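Local coordinates for ribonuclease H (PDB 3U3G), which probably cleaves the RNA strand of RNA/DNA hybrids, as a type 1 ribonuclease H, at residues N45-A48 / E49-L53; E79-V82 / R83-G87; H118-R121 / E122-A125. One frame throughout, in Å; residues are numbered along the deposited sequence.

Contact 1 of 3, residues N45-A48 / E49-L53; sequences NNVA and EYEAL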
ATOM      1  N   ASN A  45      -2.036  -6.823  11.619  1.00 15.03           N
ATOM      2  CA  ASN A  45      -2.647  -6.603  10.335  1.00 14.53           C
ATOM      3  C   ASN A  45      -2.549  -5.138   9.927  1.00 12.34           C
ATOM      4  O   ASN A  45      -2.251  -4.819   8.782  1.00 13.13           O
ATOM      5  CB  ASN A  45      -4.115  -7.041  10.364  1.00 18.35           C
ATOM      6  CG  ASN A  45      -4.557  -7.634   9.060  1.00 27.32           C
ATOM      7  OD1 ASN A  45      -5.009  -6.904   8.171  1.00 29.04           O
ATOM      8  ND2 ASN A  45      -4.144  -8.879   8.824  1.00 19.70           N
ATOM      9  N   ASN A  46      -2.971  -4.252  10.820  1.00 17.67           N
ATOM     10  CA  ASN A  46      -3.047  -2.840  10.474  1.00 16.30           C
ATOM     11  C   ASN A  46      -1.667  -2.240  10.207  1.00 10.85           C
ATOM     12  O   ASN A  46      -1.515  -1.411   9.317  1.00 12.75           O
ATOM     13  CB  ASN A  46      -3.775  -2.048  11.556  1.00 17.07           C
ATOM     14  CG  ASN A  46      -5.281  -2.157  11.446  1.00 23.38           C
ATOM     15  OD1 ASN A  46      -5.823  -2.473  10.382  1.00 24.28           O
ATOM     16  ND2 ASN A  46      -5.971  -1.817  12.527  1.00 24.61           N
ATOM     17  N   VAL A  47      -0.675  -2.682  10.974  1.00 12.69           N
ATOM     18  CA  VAL A  47       0.698  -2.292  10.696  1.00 11.58           C
ATOM     19  C   VAL A  47       1.153  -2.776   9.326  1.00 12.85           C
ATOM     20  O   VAL A  47       1.685  -1.981   8.545  1.00 10.90           O
ATOM     21  CB  VAL A  47       1.671  -2.705  11.799  1.00 10.40           C
ATOM     22  CG1 VAL A  47       3.125  -2.574  11.320  1.00 15.39           C
ATOM     23  CG2 VAL A  47       1.440  -1.844  13.041  1.00 13.30           C
ATOM     24  N   ALA A  48       0.832  -4.025   8.985  1.00 10.63           N
ATOM     25  CA  ALA A  48       1.117  -4.528   7.644  1.00  7.59           C
ATOM     26  C   ALA A  48       0.475  -3.717   6.520  1.00  9.24           C
ATOM     27  O   ALA A  48       1.127  -3.447   5.522  1.00  9.95           O
ATOM     28  CB  ALA A  48       0.779  -6.023   7.527  1.00 10.31           C
ATOM     29  N   GLU A  49      -0.784  -3.304   6.684  1.00  9.89           N
ATOM     30  CA  GLU A  49      -1.416  -2.450   5.682  1.00  9.55           C
ATOM     31  C   GLU A  49      -0.634  -1.154   5.493  1.00  8.98           C
ATOM     32  O   GLU A  49      -0.483  -0.652   4.371  1.00  9.16           O
ATOM     33  CB  GLU A  49      -2.860  -2.113   6.070  1.00 10.65           C
ATOM     34  CG  GLU A  49      -3.872  -3.259   5.911  1.00 15.82           C
ATOM     35  CD  GLU A  49      -4.690  -3.187   4.614  1.00 34.73           C
ATOM     36  OE1 GLU A  49      -4.232  -2.588   3.611  1.00 25.47           O
ATOM     37  OE2 GLU A  49      -5.787  -3.784   4.580  1.00 26.92           O
ATOM     38  N   TYR A  50      -0.202  -0.558   6.605  1.00 10.13           N
ATOM     39  CA  TYR A  50       0.552   0.694   6.528  1.00  9.70           C
ATOM     40  C   TYR A  50       1.937   0.470   5.926  1.00  8.37           C
ATOM     41  O   TYR A  50       2.382   1.261   5.094  1.00  7.82           O
ATOM     42  CB  TYR A  50       0.697   1.324   7.914  1.00  7.77           C
ATOM     43  CG  TYR A  50      -0.446   2.227   8.342  1.00  7.97           C
ATOM     44  CD1 TYR A  50      -1.771   1.849   8.176  1.00 10.52           C
ATOM     45  CD2 TYR A  50      -0.199   3.431   8.987  1.00  8.35           C
ATOM     46  CE1 TYR A  50      -2.810   2.677   8.585  1.00  8.92           C
ATOM     47  CE2 TYR A  50      -1.226   4.214   9.462  1.00  9.06           C
ATOM     48  CZ  TYR A  50      -2.531   3.850   9.233  1.00 10.74           C
ATOM     49  OH  TYR A  50      -3.555   4.697   9.631  1.00 12.02           O
ATOM     50  N   GLU A  51       2.559  -0.656   6.256  1.00  9.47           N
ATOM     51  CA  GLU A  51       3.857  -0.978   5.663  1.00  8.26           C
ATOM     52  C   GLU A  51       3.735  -1.181   4.154  1.00  9.00           C
ATOM     53  O   GLU A  51       4.664  -0.880   3.412  1.00  7.94           O
ATOM     54  CB  GLU A  51       4.475  -2.216   6.318  1.00  9.14           C
ATOM     55  CG  GLU A  51       4.954  -2.058   7.755  1.00 11.87           C
ATOM     56  CD  GLU A  51       6.276  -1.306   7.883  1.00 18.55           C
ATOM     57  OE1 GLU A  51       6.698  -0.595   6.928  1.00 13.47           O
ATOM     58  OE2 GLU A  51       6.858  -1.375   8.992  1.00 20.28           O
ATOM     59  N   ALA A  52       2.614  -1.722   3.687  1.00  8.47           N
ATOM     60  CA  ALA A  52       2.442  -1.909   2.257  1.00  6.67           C
ATOM     61  C   ALA A  52       2.367  -0.573   1.532  1.00  5.88           C
ATOM     62  O   ALA A  52       2.948  -0.411   0.453  1.00  7.68           O
ATOM     63  CB  ALA A  52       1.195  -2.742   1.976  1.00  8.22           C
ATOM     64  N   LEU A  53       1.711   0.416   2.147  1.00  7.07           N
ATOM     65  CA  LEU A  53       1.727   1.771   1.595  1.00  9.28           C
ATOM     66  C   LEU A  53       3.147   2.363   1.566  1.00  5.83           C
ATOM     67  O   LEU A  53       3.530   3.005   0.583  1.00  6.98           O
ATOM     68  CB  LEU A  53       0.793   2.700   2.382  1.00 10.42           C
ATOM     69  CG  LEU A  53      -0.705   2.456   2.270  1.00 14.86           C
ATOM     70  CD1 LEU A  53      -1.429   3.181   3.400  1.00 21.24           C
ATOM     71  CD2 LEU A  53      -1.182   2.956   0.917  1.00 16.80           C
TER
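V47 and E51, one turn apart at the start of helix 45-60, run side by side, and CG1 of V47 lies 4.0 Å from CG of E51. V47 sets CG1 anti to its own backbone N (chi1 167°), which places it beside the carbonyl carbon, on the side where E51 follows one turn later. E51 bends at its second torsion, its CG 3.4 Å from V47 O, and its carboxylate leads away to K99 NZ on helix 94-110, with which it forms a salt bridge. The tight part of the contact is the backbone and the buried face. Four i to i+4 bonds hold the turn, among them E51 N to V47 O at 2.8 Å and A52 N to A48 O at 2.9 Å. A48, small enough for its place, is buried against T43; A52, also buried, puts CB 3.6 Å from A48 O. Y50 rests obliquely on the preceding turn, its CD1 3.5 Å from N46 O, while its hydroxyl reaches across to Q84 OE1 in a hydrogen bond that satisfies a buried polar end. The ring packs between I81 and M85 of helix 79-85 and K99, F100 and I103 of helix 94-110. E49 belongs to the buried face too: its N bonds to N45 O at 3.0 Å, and its CG lies 3.6 Å from the same oxygen. By contrast, the side of N45 and N46 is looser. N45 is exposed and N46 partly so, with its CB pointing away from the following turn, and polar amides suit such a place. The end of E49 leads away from the first turn toward D9 of strand 3-12, and the closeness of these two carboxylates is consistent with an acidic metal site, as in the ribonuclease H fold.

Contact 2 of 3, residues E79-V82 / R83-G87; sequences ELIV and RQMQG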
ATOM      1  N   GLU A  79     -11.885   0.852   3.729  1.00 12.12           N
ATOM      2  CA  GLU A  79     -12.427   2.193   3.739  1.00 11.66           C
ATOM      3  C   GLU A  79     -11.849   3.009   4.898  1.00 11.85           C
ATOM      4  O   GLU A  79     -11.550   4.193   4.746  1.00  9.47           O
ATOM      5  CB  GLU A  79     -13.964   2.199   3.772  1.00 11.84           C
ATOM      6  CG  GLU A  79     -14.498   3.607   3.600  1.00 11.67           C
ATOM      7  CD  GLU A  79     -16.001   3.702   3.465  1.00 16.95           C
ATOM      8  OE1 GLU A  79     -16.681   2.662   3.484  1.00 16.41           O
ATOM      9  OE2 GLU A  79     -16.473   4.840   3.270  1.00 23.59           O
ATOM     10  N   LEU A  80     -11.701   2.377   6.061  1.00  9.11           N
ATOM     11  CA  LEU A  80     -11.111   3.046   7.206  1.00  9.76           C
ATOM     12  C   LEU A  80      -9.733   3.624   6.888  1.00  7.33           C
ATOM     13  O   LEU A  80      -9.473   4.790   7.140  1.00  8.64           O
ATOM     14  CB  LEU A  80     -11.015   2.094   8.393  1.00 10.32           C
ATOM     15  CG  LEU A  80     -10.310   2.652   9.625  1.00 11.01           C
ATOM     16  CD1 LEU A  80     -11.076   3.834  10.175  1.00 14.09           C
ATOM     17  CD2 LEU A  80     -10.179   1.569  10.679  1.00 14.04           C
ATOM     18  N   ILE A  81      -8.866   2.817   6.288  1.00  8.31           N
ATOM     19  CA  ILE A  81      -7.516   3.296   6.038  1.00  8.78           C
ATOM     20  C   ILE A  81      -7.509   4.394   4.973  1.00  8.84           C
ATOM     21  O   ILE A  81      -6.808   5.390   5.104  1.00  8.51           O
ATOM     22  CB  ILE A  81      -6.564   2.154   5.675  1.00  9.02           C
ATOM     23  CG1 ILE A  81      -6.404   1.232   6.886  1.00 15.73           C
ATOM     24  CG2 ILE A  81      -5.205   2.728   5.277  1.00 10.36           C
ATOM     25  CD1 ILE A  81      -5.646  -0.033   6.586  1.00 17.00           C
ATOM     26  N   VAL A  82      -8.384   4.277   3.984  1.00  9.07           N
ATOM     27  CA  VAL A  82      -8.524   5.359   3.008  1.00  8.35           C
ATOM     28  C   VAL A  82      -8.954   6.673   3.664  1.00  9.85           C
ATOM     29  O   VAL A  82      -8.331   7.714   3.445  1.00  8.15           O
ATOM     30  CB  VAL A  82      -9.507   4.969   1.894  1.00  7.73           C
ATOM     31  CG1 VAL A  82      -9.833   6.175   1.026  1.00 10.41           C
ATOM     32  CG2 VAL A  82      -8.921   3.849   1.036  1.00 10.52           C
ATOM     33  N   ARG A  83      -9.945   6.612   4.550  1.00  7.85           N
ATOM     34  CA  ARG A  83     -10.398   7.825   5.209  1.00  7.37           C
ATOM     35  C   ARG A  83      -9.341   8.405   6.136  1.00  7.28           C
ATOM     36  O   ARG A  83      -9.267   9.612   6.322  1.00  8.37           O
ATOM     37  CB  ARG A  83     -11.718   7.596   5.948  1.00  7.86           C
ATOM     38  CG  ARG A  83     -12.886   7.132   5.068  1.00  8.82           C
ATOM     39  CD  ARG A  83     -13.146   8.003   3.837  1.00 14.27           C
ATOM     40  NE  ARG A  83     -14.080   7.291   2.951  1.00 14.92           N
ATOM     41  CZ  ARG A  83     -13.948   7.156   1.635  1.00 10.69           C
ATOM     42  NH1 ARG A  83     -13.014   7.814   0.927  1.00 10.61           N
ATOM     43  NH2 ARG A  83     -14.763   6.335   0.992  1.00 18.83           N
ATOM     44  N   GLN A  84      -8.573   7.528   6.775  1.00  7.90           N
ATOM     45  CA  GLN A  84      -7.449   7.964   7.608  1.00  8.77           C
ATOM     46  C   GLN A  84      -6.405   8.682   6.756  1.00  7.18           C
ATOM     47  O   GLN A  84      -5.987   9.791   7.075  1.00  8.76           O
ATOM     48  CB  GLN A  84      -6.812   6.761   8.312  1.00  8.37           C
ATOM     49  CG  GLN A  84      -7.671   6.220   9.448  1.00  9.92           C
ATOM     50  CD  GLN A  84      -7.122   4.937  10.050  1.00 10.79           C
ATOM     51  OE1 GLN A  84      -6.332   4.210   9.428  1.00  9.46           O
ATOM     52  NE2 GLN A  84      -7.643   4.585  11.212  1.00 12.76           N
ATOM     53  N   MET A  85      -6.041   8.061   5.637  1.00  7.46           N
ATOM     54  CA  MET A  85      -5.016   8.623   4.763  1.00  8.03           C
ATOM     55  C   MET A  85      -5.430   9.957   4.145  1.00  9.68           C
ATOM     56  O   MET A  85      -4.603  10.841   3.946  1.00 10.50           O
ATOM     57  CB  MET A  85      -4.635   7.618   3.669  1.00  9.06           C
ATOM     58  CG  MET A  85      -3.908   6.374   4.175  1.00  7.78           C
ATOM     59  SD  MET A  85      -2.328   6.766   4.945  1.00  9.58           S
ATOM     60  CE  MET A  85      -2.223   5.468   6.174  1.00 13.40           C
ATOM     61  N   GLN A  86      -6.727  10.115   3.907  1.00  8.37           N
ATOM     62  CA  GLN A  86      -7.277  11.373   3.384  1.00  8.95           C
ATOM     63  C   GLN A  86      -7.427  12.428   4.454  1.00  8.88           C
ATOM     64  O   GLN A  86      -7.729  13.579   4.152  1.00 10.46           O
ATOM     65  CB  GLN A  86      -8.645  11.108   2.767  1.00  8.57           C
ATOM     66  CG  GLN A  86      -8.565  10.298   1.506  1.00 10.02           C
ATOM     67  CD  GLN A  86      -9.920  10.101   0.872  1.00 11.51           C
ATOM     68  OE1 GLN A  86     -10.911   9.799   1.558  1.00 10.16           O
ATOM     69  NE2 GLN A  86      -9.993  10.349  -0.437  1.00 13.36           N
ATOM     70  N   GLY A  87      -7.288  12.039   5.716  1.00  8.39           N
ATOM     71  CA  GLY A  87      -7.489  12.981   6.808  1.00 11.12           C
ATOM     72  C   GLY A  87      -8.942  13.276   7.126  1.00 10.22           C
ATOM     73  O   GLY A  87      -9.220  14.162   7.919  1.00 11.55           O
TER
HETATM   74  O   HOH W   1     -16.437   7.217   5.142  1.00 20.16           O
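Helix 79-85 is a short helix that ends in a Schellman motif, and its solvent side carries an E79-R83-Q86 side-chain network, i to i+4 and then i to i+3. R83 bends at its second torsion (chi2 -52°), which folds the guanidinium back over the preceding turn. There NH2 gives E79 OE2 a hydrogen bond of 3.2 Å within a salt bridge, and NE adds a weak one to E79 OE2 at 3.4 Å. OE2 lies at the edge of the guanidinium, near its plane. The two flat groups stand at 90° to each other, and NH2 meets OE2 from above the carboxylate plane. A water bridges the same OE2 and NE. On the far branch, R83 NH1 reaches Q86 OE1 at 3.0 Å; all three guanidinium nitrogens are engaged, NE only weakly with E79, and the group's rotation is largely fixed. Long, flexible polar residues suit this solvent-facing side, although crystal neighbours touch all three.

The other faces are less polar. CG2 of I81 lies 4.0 Å from CG of M85, two apolar chains side by side facing helix 45-60. The amide of Q84 leans on L80, its NE2 3.7 Å from L80 CG, while its OE1 is held by Y50 of that helix. V82 looks toward M76 and F116 of the sheet. After Q86 the chain leaves the helix at G87, whose N bonds to Q84 O at 2.9 Å. Its positive phi of 78° favours glycine and, with two bonds back into the last turn, makes this a Schellman helix end.

Contact 3 of 3, residues H118-R121 / E122-A125; sequences HIPR and EKNA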
ATOM      1  N   HIS A 118     -11.163   4.137  -2.239  1.00  9.59           N
ATOM      2  CA  HIS A 118     -11.664   2.923  -1.603  1.00 10.30           C
ATOM      3  C   HIS A 118     -12.340   2.038  -2.647  1.00 12.91           C
ATOM      4  O   HIS A 118     -13.193   2.509  -3.392  1.00 15.51           O
ATOM      5  CB  HIS A 118     -12.648   3.275  -0.480  1.00 11.72           C
ATOM      6  CG  HIS A 118     -13.511   2.134  -0.042  1.00 12.56           C
ATOM      7  ND1 HIS A 118     -13.003   0.928   0.389  1.00 15.89           N
ATOM      8  CD2 HIS A 118     -14.843   2.082   0.192  1.00 13.43           C
ATOM      9  CE1 HIS A 118     -14.006   0.123   0.700  1.00 12.13           C
ATOM     10  NE2 HIS A 118     -15.125   0.821   0.652  1.00 20.62           N
ATOM     11  N   ILE A 119     -11.830   0.824  -2.819  1.00 12.38           N
ATOM     12  CA  ILE A 119     -12.421  -0.153  -3.737  1.00 13.25           C
ATOM     13  C   ILE A 119     -12.957  -1.356  -2.943  1.00 14.22           C
ATOM     14  O   ILE A 119     -12.487  -1.640  -1.848  1.00 13.40           O
ATOM     15  CB  ILE A 119     -11.368  -0.630  -4.776  1.00 12.27           C
ATOM     16  CG1 ILE A 119     -10.142  -1.224  -4.061  1.00 13.55           C
ATOM     17  CG2 ILE A 119     -10.956   0.537  -5.655  1.00 14.97           C
ATOM     18  CD1 ILE A 119      -9.163  -1.948  -4.998  1.00 13.08           C
ATOM     19  N   PRO A 120     -13.880  -2.127  -3.537  1.00 16.43           N
ATOM     20  CA  PRO A 120     -14.347  -3.396  -2.959  1.00 18.90           C
ATOM     21  C   PRO A 120     -13.237  -4.442  -2.809  1.00 18.68           C
ATOM     22  O   PRO A 120     -12.306  -4.479  -3.609  1.00 13.96           O
ATOM     23  CB  PRO A 120     -15.384  -3.885  -3.979  1.00 19.87           C
ATOM     24  CG  PRO A 120     -15.792  -2.677  -4.737  1.00 21.10           C
ATOM     25  CD  PRO A 120     -14.604  -1.768  -4.765  1.00 18.73           C
ATOM     26  N   ARG A 121     -13.381  -5.340  -1.837  1.00 19.37           N
ATOM     27  CA  ARG A 121     -12.354  -6.351  -1.582  1.00 20.73           C
ATOM     28  C   ARG A 121     -12.089  -7.256  -2.786  1.00 20.46           C
ATOM     29  O   ARG A 121     -10.939  -7.588  -3.075  1.00 21.94           O
ATOM     30  CB  ARG A 121     -12.699  -7.187  -0.345  1.00 22.77           C
ATOM     31  CG  ARG A 121     -13.765  -8.242  -0.582  1.00 34.48           C
ATOM     32  CD  ARG A 121     -13.719  -9.327   0.488  1.00 45.56           C
ATOM     33  NE  ARG A 121     -14.919 -10.163   0.468  1.00 51.61           N
ATOM     34  CZ  ARG A 121     -16.106  -9.776   0.926  1.00 47.92           C
ATOM     35  NH1 ARG A 121     -16.249  -8.576   1.471  1.00 42.60           N
ATOM     36  NH2 ARG A 121     -17.151 -10.588   0.840  1.00 48.10           N
ATOM     37  N   GLU A 122     -13.142  -7.549  -3.546  1.00 18.40           N
ATOM     38  CA  GLU A 122     -13.024  -8.333  -4.777  1.00 23.08           C
ATOM     39  C   GLU A 122     -12.059  -7.700  -5.775  1.00 22.91           C
ATOM     40  O   GLU A 122     -11.471  -8.388  -6.606  1.00 24.57           O
ATOM     41  CB  GLU A 122     -14.400  -8.496  -5.438  1.00 24.87           C
ATOM     42  CG  GLU A 122     -15.391  -9.340  -4.639  1.00 37.50           C
ATOM     43  CD  GLU A 122     -15.748  -8.727  -3.291  1.00 49.06           C
ATOM     44  OE1 GLU A 122     -15.889  -7.485  -3.207  1.00 40.39           O
ATOM     45  OE2 GLU A 122     -15.930  -9.497  -2.321  1.00 53.98           O
ATOM     46  N   LYS A 123     -12.028  -6.373  -5.800  1.00 18.62           N
ATOM     47  CA  LYS A 123     -11.179  -5.656  -6.737  1.00 20.51           C
ATOM     48  C   LYS A 123      -9.711  -5.634  -6.295  1.00 17.00           C
ATOM     49  O   LYS A 123      -8.845  -5.213  -7.047  1.00 19.32           O
ATOM     50  CB  LYS A 123     -11.689  -4.228  -6.932  1.00 19.78           C
ATOM     51  CG  LYS A 123     -13.000  -4.140  -7.701  1.00 28.44           C
ATOM     52  CD  LYS A 123     -12.808  -4.504  -9.163  1.00 38.85           C
ATOM     53  CE  LYS A 123     -12.420  -3.286  -9.987  1.00 47.09           C
ATOM     54  NZ  LYS A 123     -12.851  -3.410 -11.410  1.00 45.78           N
ATOM     55  N   ASN A 124      -9.441  -6.037  -5.057  1.00 16.85           N
ATOM     56  CA  ASN A 124      -8.067  -6.040  -4.562  1.00 15.86           C
ATOM     57  C   ASN A 124      -7.457  -7.438  -4.412  1.00 17.05           C
ATOM     58  O   ASN A 124      -6.494  -7.632  -3.657  1.00 17.29           O
ATOM     59  CB  ASN A 124      -7.976  -5.270  -3.242  1.00 14.27           C
ATOM     60  CG  ASN A 124      -6.613  -4.632  -3.031  1.00 16.64           C
ATOM     61  OD1 ASN A 124      -5.889  -4.373  -3.993  1.00 16.47           O
ATOM     62  ND2 ASN A 124      -6.340  -4.220  -1.798  1.00 16.23           N
ATOM     63  N   ALA A 125      -7.981  -8.406  -5.165  1.00 17.31           N
ATOM     64  CA  ALA A 125      -7.579  -9.791  -4.987  1.00 16.32           C
ATOM     65  C   ALA A 125      -6.111 -10.050  -5.334  1.00 13.08           C
ATOM     66  O   ALA A 125      -5.458 -10.847  -4.679  1.00 13.00           O
ATOM     67  CB  ALA A 125      -8.490 -10.731  -5.769  1.00 19.80           C
TER
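R121 and E122 are adjacent, and their side chains come together: E122 OE2 sits over one face of the R121 guanidinium, offset toward the rim, 3.0 Å from R121 NE. This salt bridge rests on charge alone, since no N-H points at the oxygen. R121 places CG between its backbone N and carbonyl carbon; this first torsion (chi1 77°) sends the extended chain out past E122, which it crosses at a slant. Both are exposed, where such charges probably cost little, though a crystal neighbour touches R121 and may influence its pose.

Behind them lies a tight 3-10 turn. K123 N bonds to P120 O and N124 N to R121 O, each at 2.9 Å, both donors approaching from above the carbonyl plane. Proline suits the entry to this turn: the ring restricts P120 phi (-62°), and its CD lies 4.1 Å from K123 CG.

On the inner side CD1 of I119 lies 3.9 Å from CB of K123 and 3.9 Å from CB of N124. I119 also packs on Y7 of strand 3-12. N124, the N-cap residue of helix 125-139, makes no capping bond with its side chain; instead ND2 binds T8 O of strand 3-12 and D77 OD1, just past strand 71-76.

From the N terminus, contact 1 occupies the first turns of helix 45-60, contact 2 the whole of helix 79-85 and its glycine exit, and contact 3 the turn from strand 115-118 into helix 125-139. Each is local and closes no long loop; the three follow in series, none nesting or crossing. Contacts 1 and 2 touch where the two helices pack, E49 CB lying 3.5 Å from I81 CD1. Contact 2 also meets strand 115-118 at H118, V82 CG2 approaching H118 CA at 3.9 Å. Contacts 1 and 3 do not touch, their nearest atoms about 6 Å apart. The turn of contact 3 leads into helix 125-139 and itself packs on strand 3-12.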